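PDB 6E0O: cGAS/DncV-like nucleotidyltransferase in E. coli homolog from Elizabethkingia meningoseptica ATCC 13253 = NBRC 12535, which synthesises cyclic dinucleotide second messengers from nucleoside triphosphates, probably with magnesium, as the signal-producing enzyme of a CBASS antiphage defence system. Local coordinates for residues Tyr248-Lys252 against Asn253-Tyr257; Leu279-Met282 against Gln283-Asn287. All coordinates share one frame; numbering follows the deposited sequence.

Contact 1: Tyr248-Lys252 against Asn253-Tyr257; sequences YEDMK and NNADY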
ATOM      1  N   TYR A 248      -1.740 -14.958  14.034  1.00 11.40           N
ATOM      2  CA  TYR A 248      -0.767 -15.445  15.008  1.00 11.76           C
ATOM      3  C   TYR A 248      -0.602 -16.950  14.900  1.00 11.72           C
ATOM      4  O   TYR A 248       0.517 -17.456  14.768  1.00 12.45           O
ATOM      5  CB  TYR A 248      -1.258 -15.013  16.386  1.00 11.99           C
ATOM      6  CG  TYR A 248      -0.455 -15.350  17.608  1.00 12.15           C
ATOM      7  CD1 TYR A 248      -0.609 -16.568  18.246  1.00 13.08           C
ATOM      8  CD2 TYR A 248       0.360 -14.404  18.203  1.00 13.82           C
ATOM      9  CE1 TYR A 248       0.074 -16.855  19.418  1.00 12.57           C
ATOM     10  CE2 TYR A 248       1.034 -14.680  19.373  1.00 14.34           C
ATOM     11  CZ  TYR A 248       0.891 -15.909  19.977  1.00 13.54           C
ATOM     12  OH  TYR A 248       1.551 -16.165  21.152  1.00 16.57           O
ATOM     13  N   GLU A 249      -1.717 -17.684  14.927  1.00 11.94           N
ATOM     14  CA  GLU A 249      -1.643 -19.135  14.850  1.00 12.31           C
ATOM     15  C   GLU A 249      -1.104 -19.585  13.498  1.00 12.08           C
ATOM     16  O   GLU A 249      -0.277 -20.504  13.427  1.00 12.87           O
ATOM     17  CB  GLU A 249      -3.015 -19.748  15.139  1.00 14.29           C
ATOM     18  CG  GLU A 249      -3.455 -19.565  16.585  1.00 17.07           C
ATOM     19  CD  GLU A 249      -4.763 -20.254  16.909  1.00 24.36           C
ATOM     20  OE1 GLU A 249      -5.353 -20.875  16.001  1.00 31.74           O
ATOM     21  OE2 GLU A 249      -5.205 -20.160  18.074  1.00 25.72           O
ATOM     22  N   ASP A 250      -1.541 -18.932  12.417  1.00 11.16           N
ATOM     23  CA  ASP A 250      -1.042 -19.284  11.091  1.00 11.78           C
ATOM     24  C   ASP A 250       0.469 -19.110  11.002  1.00 11.72           C
ATOM     25  O   ASP A 250       1.148 -19.895  10.335  1.00 12.43           O
ATOM     26  CB  ASP A 250      -1.734 -18.437  10.021  1.00 12.84           C
ATOM     27  CG  ASP A 250      -3.116 -18.935   9.672  1.00 13.52           C
ATOM     28  OD1 ASP A 250      -3.495 -20.068  10.060  1.00 14.70           O
ATOM     29  OD2 ASP A 250      -3.829 -18.179   8.994  1.00 13.97           O
ATOM     30  N   MET A 251       1.014 -18.070  11.646  1.00 11.47           N
ATOM     31  CA  MET A 251       2.456 -17.852  11.594  1.00 11.20           C
ATOM     32  C   MET A 251       3.191 -18.946  12.361  1.00 11.73           C
ATOM     33  O   MET A 251       4.202 -19.470  11.884  1.00 13.59           O
ATOM     34  CB  MET A 251       2.828 -16.474  12.136  1.00 12.42           C
ATOM     35  CG  MET A 251       2.249 -15.320  11.314  1.00 12.19           C
ATOM     36  SD  MET A 251       2.644 -15.317   9.546  1.00 12.28           S
ATOM     37  CE  MET A 251       1.201 -16.146   8.885  1.00 13.74           C
ATOM     38  N   LYS A 252       2.684 -19.325  13.545  1.00 12.26           N
ATOM     39  CA  LYS A 252       3.288 -20.440  14.262  1.00 11.81           C
ATOM     40  C   LYS A 252       3.201 -21.719  13.439  1.00 12.02           C
ATOM     41  O   LYS A 252       4.049 -22.612  13.577  1.00 12.80           O
ATOM     42  CB  LYS A 252       2.613 -20.655  15.621  1.00 12.42           C
ATOM     43  CG  LYS A 252       2.743 -19.493  16.616  1.00 13.83           C
ATOM     44  CD  LYS A 252       2.515 -19.940  18.072  1.00 14.96           C
ATOM     45  CE  LYS A 252       3.759 -20.646  18.618  1.00 14.34           C
ATOM     46  NZ  LYS A 252       3.612 -21.128  20.025  1.00 16.12           N
ATOM     47  N   ASN A 253       2.194 -21.818  12.567  1.00 12.50           N
ATOM     48  CA  ASN A 253       1.935 -23.017  11.783  1.00 12.43           C
ATOM     49  C   ASN A 253       2.448 -22.924  10.349  1.00 12.79           C
ATOM     50  O   ASN A 253       2.022 -23.710   9.495  1.00 14.65           O
ATOM     51  CB  ASN A 253       0.443 -23.365  11.805  1.00 14.53           C
ATOM     52  CG  ASN A 253       0.032 -24.028  13.093  1.00 20.53           C
ATOM     53  OD1 ASN A 253       0.194 -25.232  13.260  1.00 23.03           O
ATOM     54  ND2 ASN A 253      -0.503 -23.252  14.007  1.00 25.38           N
ATOM     55  N   ASN A 254       3.359 -21.992  10.066  1.00 12.85           N
ATOM     56  CA  ASN A 254       4.112 -22.024   8.812  1.00 13.30           C
ATOM     57  C   ASN A 254       3.186 -21.891   7.603  1.00 13.91           C
ATOM     58  O   ASN A 254       3.375 -22.542   6.577  1.00 16.28           O
ATOM     59  CB  ASN A 254       4.934 -23.320   8.769  1.00 14.47           C
ATOM     60  CG  ASN A 254       5.993 -23.329   7.702  1.00 18.31           C
ATOM     61  OD1 ASN A 254       6.454 -22.277   7.237  1.00 21.64           O
ATOM     62  ND2 ASN A 254       6.411 -24.533   7.314  1.00 21.26           N
ATOM     63  N   ALA A 255       2.183 -21.025   7.715  1.00 12.80           N
ATOM     64  CA  ALA A 255       1.157 -20.946   6.686  1.00 13.77           C
ATOM     65  C   ALA A 255       1.679 -20.319   5.394  1.00 12.34           C
ATOM     66  O   ALA A 255       2.558 -19.454   5.396  1.00 14.50           O
ATOM     67  CB  ALA A 255      -0.034 -20.131   7.180  1.00 13.61           C
ATOM     68  N   ASP A 256       1.105 -20.757   4.280  1.00 12.86           N
ATOM     69  CA  ASP A 256       1.437 -20.228   2.957  1.00 13.51           C
ATOM     70  C   ASP A 256       0.423 -19.154   2.577  1.00 13.59           C
ATOM     71  O   ASP A 256      -0.603 -19.429   1.959  1.00 21.17           O
ATOM     72  CB  ASP A 256       1.458 -21.349   1.923  1.00 16.63           C
ATOM     73  CG  ASP A 256       2.590 -22.320   2.140  1.00 19.18           C
ATOM     74  OD1 ASP A 256       3.682 -21.873   2.537  1.00 19.20           O
ATOM     75  OD2 ASP A 256       2.381 -23.529   1.914  1.00 26.68           O
ATOM     76  N   TYR A 257       0.709 -17.922   2.973  1.00 12.87           N
ATOM     77  CA  TYR A 257      -0.126 -16.779   2.646  1.00 11.43           C
ATOM     78  C   TYR A 257       0.204 -16.266   1.250  1.00 11.77           C
ATOM     79  O   TYR A 257       1.357 -16.282   0.816  1.00 12.71           O
ATOM     80  CB  TYR A 257       0.145 -15.666   3.661  1.00 12.30           C
ATOM     81  CG  TYR A 257      -0.631 -15.742   4.959  1.00 10.81           C
ATOM     82  CD1 TYR A 257      -1.220 -16.923   5.400  1.00 12.13           C
ATOM     83  CD2 TYR A 257      -0.790 -14.605   5.739  1.00 11.46           C
ATOM     84  CE1 TYR A 257      -1.956 -16.954   6.579  1.00 11.58           C
ATOM     85  CE2 TYR A 257      -1.516 -14.630   6.901  1.00 11.69           C
ATOM     86  CZ  TYR A 257      -2.094 -15.797   7.320  1.00 12.11           C
ATOM     87  OH  TYR A 257      -2.816 -15.766   8.485  1.00 12.33           O
TER

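Contact 2: Leu279-Met282 against Gln283-Asn287; sequences LGFM and QKCWN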
ATOM      1  N   LEU A 279       4.310 -12.663  13.357  1.00 10.82           N
ATOM      2  CA  LEU A 279       3.996 -13.212  14.672  1.00 10.80           C
ATOM      3  C   LEU A 279       4.279 -12.200  15.770  1.00 12.10           C
ATOM      4  O   LEU A 279       3.444 -11.978  16.657  1.00 12.52           O
ATOM      5  CB  LEU A 279       4.815 -14.474  14.897  1.00 10.91           C
ATOM      6  CG  LEU A 279       4.647 -15.159  16.252  1.00 12.67           C
ATOM      7  CD1 LEU A 279       3.231 -15.652  16.430  1.00 15.22           C
ATOM      8  CD2 LEU A 279       5.646 -16.303  16.340  1.00 14.10           C
ATOM      9  N   GLY A 280       5.455 -11.577  15.730  1.00 11.96           N
ATOM     10  CA  GLY A 280       5.789 -10.594  16.737  1.00 12.31           C
ATOM     11  C   GLY A 280       4.866  -9.397  16.696  1.00 12.09           C
ATOM     12  O   GLY A 280       4.450  -8.885  17.737  1.00 14.12           O
ATOM     13  N   PHE A 281       4.519  -8.942  15.491  1.00 12.07           N
ATOM     14  CA  PHE A 281       3.587  -7.826  15.368  1.00 10.84           C
ATOM     15  C   PHE A 281       2.220  -8.190  15.949  1.00 11.41           C
ATOM     16  O   PHE A 281       1.618  -7.401  16.677  1.00 12.62           O
ATOM     17  CB  PHE A 281       3.491  -7.387  13.903  1.00 12.42           C
ATOM     18  CG  PHE A 281       2.517  -6.266  13.678  1.00 11.67           C
ATOM     19  CD1 PHE A 281       2.736  -5.016  14.229  1.00 13.17           C
ATOM     20  CD2 PHE A 281       1.381  -6.463  12.918  1.00 13.46           C
ATOM     21  CE1 PHE A 281       1.838  -3.986  14.030  1.00 15.26           C
ATOM     22  CE2 PHE A 281       0.478  -5.441  12.727  1.00 13.14           C
ATOM     23  CZ  PHE A 281       0.708  -4.202  13.277  1.00 14.82           C
ATOM     24  N   MET A 282       1.708  -9.382  15.632  1.00 11.23           N
ATOM     25  CA  MET A 282       0.419  -9.788  16.192  1.00 11.21           C
ATOM     26  C   MET A 282       0.460  -9.819  17.719  1.00 11.32           C
ATOM     27  O   MET A 282      -0.492  -9.409  18.388  1.00 12.34           O
ATOM     28  CB  MET A 282       0.031 -11.174  15.665  1.00 12.15           C
ATOM     29  CG  MET A 282      -0.446 -11.217  14.232  1.00 13.52           C
ATOM     30  SD  MET A 282      -1.899 -10.193  13.932  1.00 13.91           S
ATOM     31  CE  MET A 282      -1.110  -8.820  13.145  1.00 15.67           C
ATOM     32  N   GLN A 283       1.546 -10.335  18.290  1.00 11.58           N
ATOM     33  CA  GLN A 283       1.676 -10.353  19.740  1.00 12.84           C
ATOM     34  C   GLN A 283       1.636  -8.941  20.308  1.00 12.62           C
ATOM     35  O   GLN A 283       0.970  -8.685  21.319  1.00 13.17           O
ATOM     36  CB  GLN A 283       2.985 -11.036  20.109  1.00 14.82           C
ATOM     37  CG  GLN A 283       3.330 -10.968  21.559  1.00 18.51           C
ATOM     38  CD  GLN A 283       4.586 -11.749  21.857  1.00 20.17           C
ATOM     39  OE1 GLN A 283       5.697 -11.275  21.627  1.00 25.57           O
ATOM     40  NE2 GLN A 283       4.416 -12.957  22.349  1.00 22.54           N
ATOM     41  N   LYS A 284       2.373  -8.013  19.692  1.00 11.80           N
ATOM     42  CA  LYS A 284       2.386  -6.641  20.186  1.00 12.51           C
ATOM     43  C   LYS A 284       1.003  -6.014  20.088  1.00 12.63           C
ATOM     44  O   LYS A 284       0.576  -5.283  20.992  1.00 12.90           O
ATOM     45  CB  LYS A 284       3.403  -5.806  19.411  1.00 13.60           C
ATOM     46  CG  LYS A 284       4.846  -6.213  19.621  1.00 16.19           C
ATOM     47  CD  LYS A 284       5.313  -5.932  21.025  1.00 20.84           C
ATOM     48  CE  LYS A 284       6.827  -6.048  21.108  1.00 23.80           C
ATOM     49  NZ  LYS A 284       7.309  -5.943  22.506  1.00 30.25           N
ATOM     50  N   CYS A 285       0.285  -6.296  18.998  1.00 12.17           N
ATOM     51  CA  CYS A 285      -1.075  -5.787  18.862  1.00 12.36           C
ATOM     52  C   CYS A 285      -1.973  -6.362  19.945  1.00 12.34           C
ATOM     53  O   CYS A 285      -2.746  -5.637  20.579  1.00 12.98           O
ATOM     54  CB  CYS A 285      -1.633  -6.123  17.481  1.00 12.30           C
ATOM     55  SG  CYS A 285      -0.876  -5.220  16.113  1.00 13.22           S
ATOM     56  N   TRP A 286      -1.918  -7.681  20.134  1.00 12.26           N
ATOM     57  CA  TRP A 286      -2.734  -8.326  21.157  1.00 12.18           C
ATOM     58  C   TRP A 286      -2.499  -7.706  22.526  1.00 12.27           C
ATOM     59  O   TRP A 286      -3.451  -7.385  23.248  1.00 14.30           O
ATOM     60  CB  TRP A 286      -2.389  -9.810  21.182  1.00 13.04           C
ATOM     61  CG  TRP A 286      -3.149 -10.617  22.173  1.00 12.46           C
ATOM     62  CD1 TRP A 286      -2.765 -10.932  23.438  1.00 14.64           C
ATOM     63  CD2 TRP A 286      -4.410 -11.252  21.959  1.00 14.69           C
ATOM     64  NE1 TRP A 286      -3.718 -11.721  24.034  1.00 17.15           N
ATOM     65  CE2 TRP A 286      -4.738 -11.932  23.145  1.00 16.32           C
ATOM     66  CE3 TRP A 286      -5.295 -11.308  20.880  1.00 16.31           C
ATOM     67  CZ2 TRP A 286      -5.911 -12.659  23.283  1.00 19.33           C
ATOM     68  CZ3 TRP A 286      -6.461 -12.026  21.018  1.00 19.70           C
ATOM     69  CH2 TRP A 286      -6.759 -12.695  22.209  1.00 20.22           C
ATOM     70  N   ASN A 287      -1.231  -7.523  22.893  1.00 13.89           N
ATOM     71  CA  ASN A 287      -0.904  -6.969  24.200  1.00 13.49           C
ATOM     72  C   ASN A 287      -1.368  -5.521  24.321  1.00 14.70           C
ATOM     73  O   ASN A 287      -1.898  -5.117  25.364  1.00 18.46           O
ATOM     74  CB  ASN A 287       0.605  -7.056  24.433  1.00 15.65           C
ATOM     75  CG  ASN A 287       1.098  -8.479  24.583  1.00 18.18           C
ATOM     76  OD1 ASN A 287       0.315  -9.403  24.775  1.00 19.64           O
ATOM     77  ND2 ASN A 287       2.415  -8.657  24.523  1.00 19.06           N
TER

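Contact 1: Tyr248-Lys252 against Asn253-Tyr257
Asp250 and Ala255 meet at the end of a helix in a way that illustrates how a Schellman motif closes its last turn. Among the backbone bonds, Ala255 N donates to Asp250 O at 3.0 Å, and inside that loop Asn254 N reaches Met251 O at 3.2 Å. Asn254, with positive phi, is the C-prime residue that turns the chain back, and the CB of Ala255 comes to rest on the CB of Asp250.

Asn253 adds a side-chain bond of its own. With CG beside the backbone N (chi1 -78°), Asn253 ND2 folds back onto Glu249 O at 2.8 Å. Asn253 N donates to the same oxygen, which is therefore gripped twice.

Tyr257 supplies the polar and aromatic part. Tyr257 OH gives a hydrogen bond to the anti lone pair of Asp250 OD2 at 2.7 Å, the carboxylate standing almost perpendicular to the ring. Lys246 forms a salt bridge with OD1, so both carboxylate oxygens have a partner. Over one face of the Tyr257 ring, Met251 CE lies 3.8 Å from the ring centroid in a CH-pi contact, with the sulfur farther out.

The capped end of helix 236-252 packs through Met251 on Arg275 and Ala278 of helix 275-289, while Tyr257 pairs by backbone with Leu266 in the intervening loop.

Contact 2: Leu279-Met282 against Gln283-Asn287
Leu279 and Gln283 open a run of four successive i to i+4 bonds, a compact example of how a helix can bring side chains one turn apart into contact. Leu279 O accepts from Gln283 N at 3.0 Å.

Gly280 follows, with its carbonyl taking the bond from Lys284 N. Lys284 CG lies 3.3 Å from Gly280 O, keeping the start of the chain against the preceding turn. The chain end leads away from residues 279-282, and Lys284 NZ forms a salt bridge with Glu208.

Phe281 carries the main side-chain contact. Phe281 O receives Cys285 N at 2.9 Å, and the phenylalanine ring stands one turn before the thiol. Cys285 SG sits over one face of the Phe281 ring, 3.6 Å from its centroid and somewhat off centre toward the CZ end, where the approach narrows to 3.4 Å between Cys285 SG and Phe281 CZ. Two torsions bring this about: the ring is swung away from the phenylalanine N (chi1 178°), whereas Cys285 holds SG beside its own N (chi1 -70°).

Met282 closes the series, Met282 O accepting from Trp286 N at 2.8 Å, and the CB of Trp286 lies against the same oxygen. The methionine and the indole both turn to helix 236-252, on Ile247 and on Ile244 and Val245 respectively. Phe281 and Cys285 instead pack on helix 188-205, through Asn200 and through Leu196 and Val199.

The whole is a regular stretch of alpha helix bearing a Cys sulfur-aromatic contact between residues one turn apart, set in the helical part of a cGAS/DncV-like nucleotidyltransferase.

Overall arrangement
Contact 1 ends helix 236-252 and contact 2 lies within helix 275-289, the next helix in the chain, so the two illustrate neighbouring helices meeting after an intervening loop. Their centres are 14 Å apart, and they touch directly: Tyr248 CD2 lies 3.6 Å from Leu279 CD1, and Leu279 CD1 also meets Lys252 CG at 3.9 Å. Neither touches the bound nucleotide, whose nearest atoms are about 15 Å from contact 1 and about 16 Å from contact 2. Contact 2 is nevertheless close to a probable GTP-binding residue, the side chain of Phe281 being about 7 Å from that of Lys197, whereas contact 1 lies away from such sites.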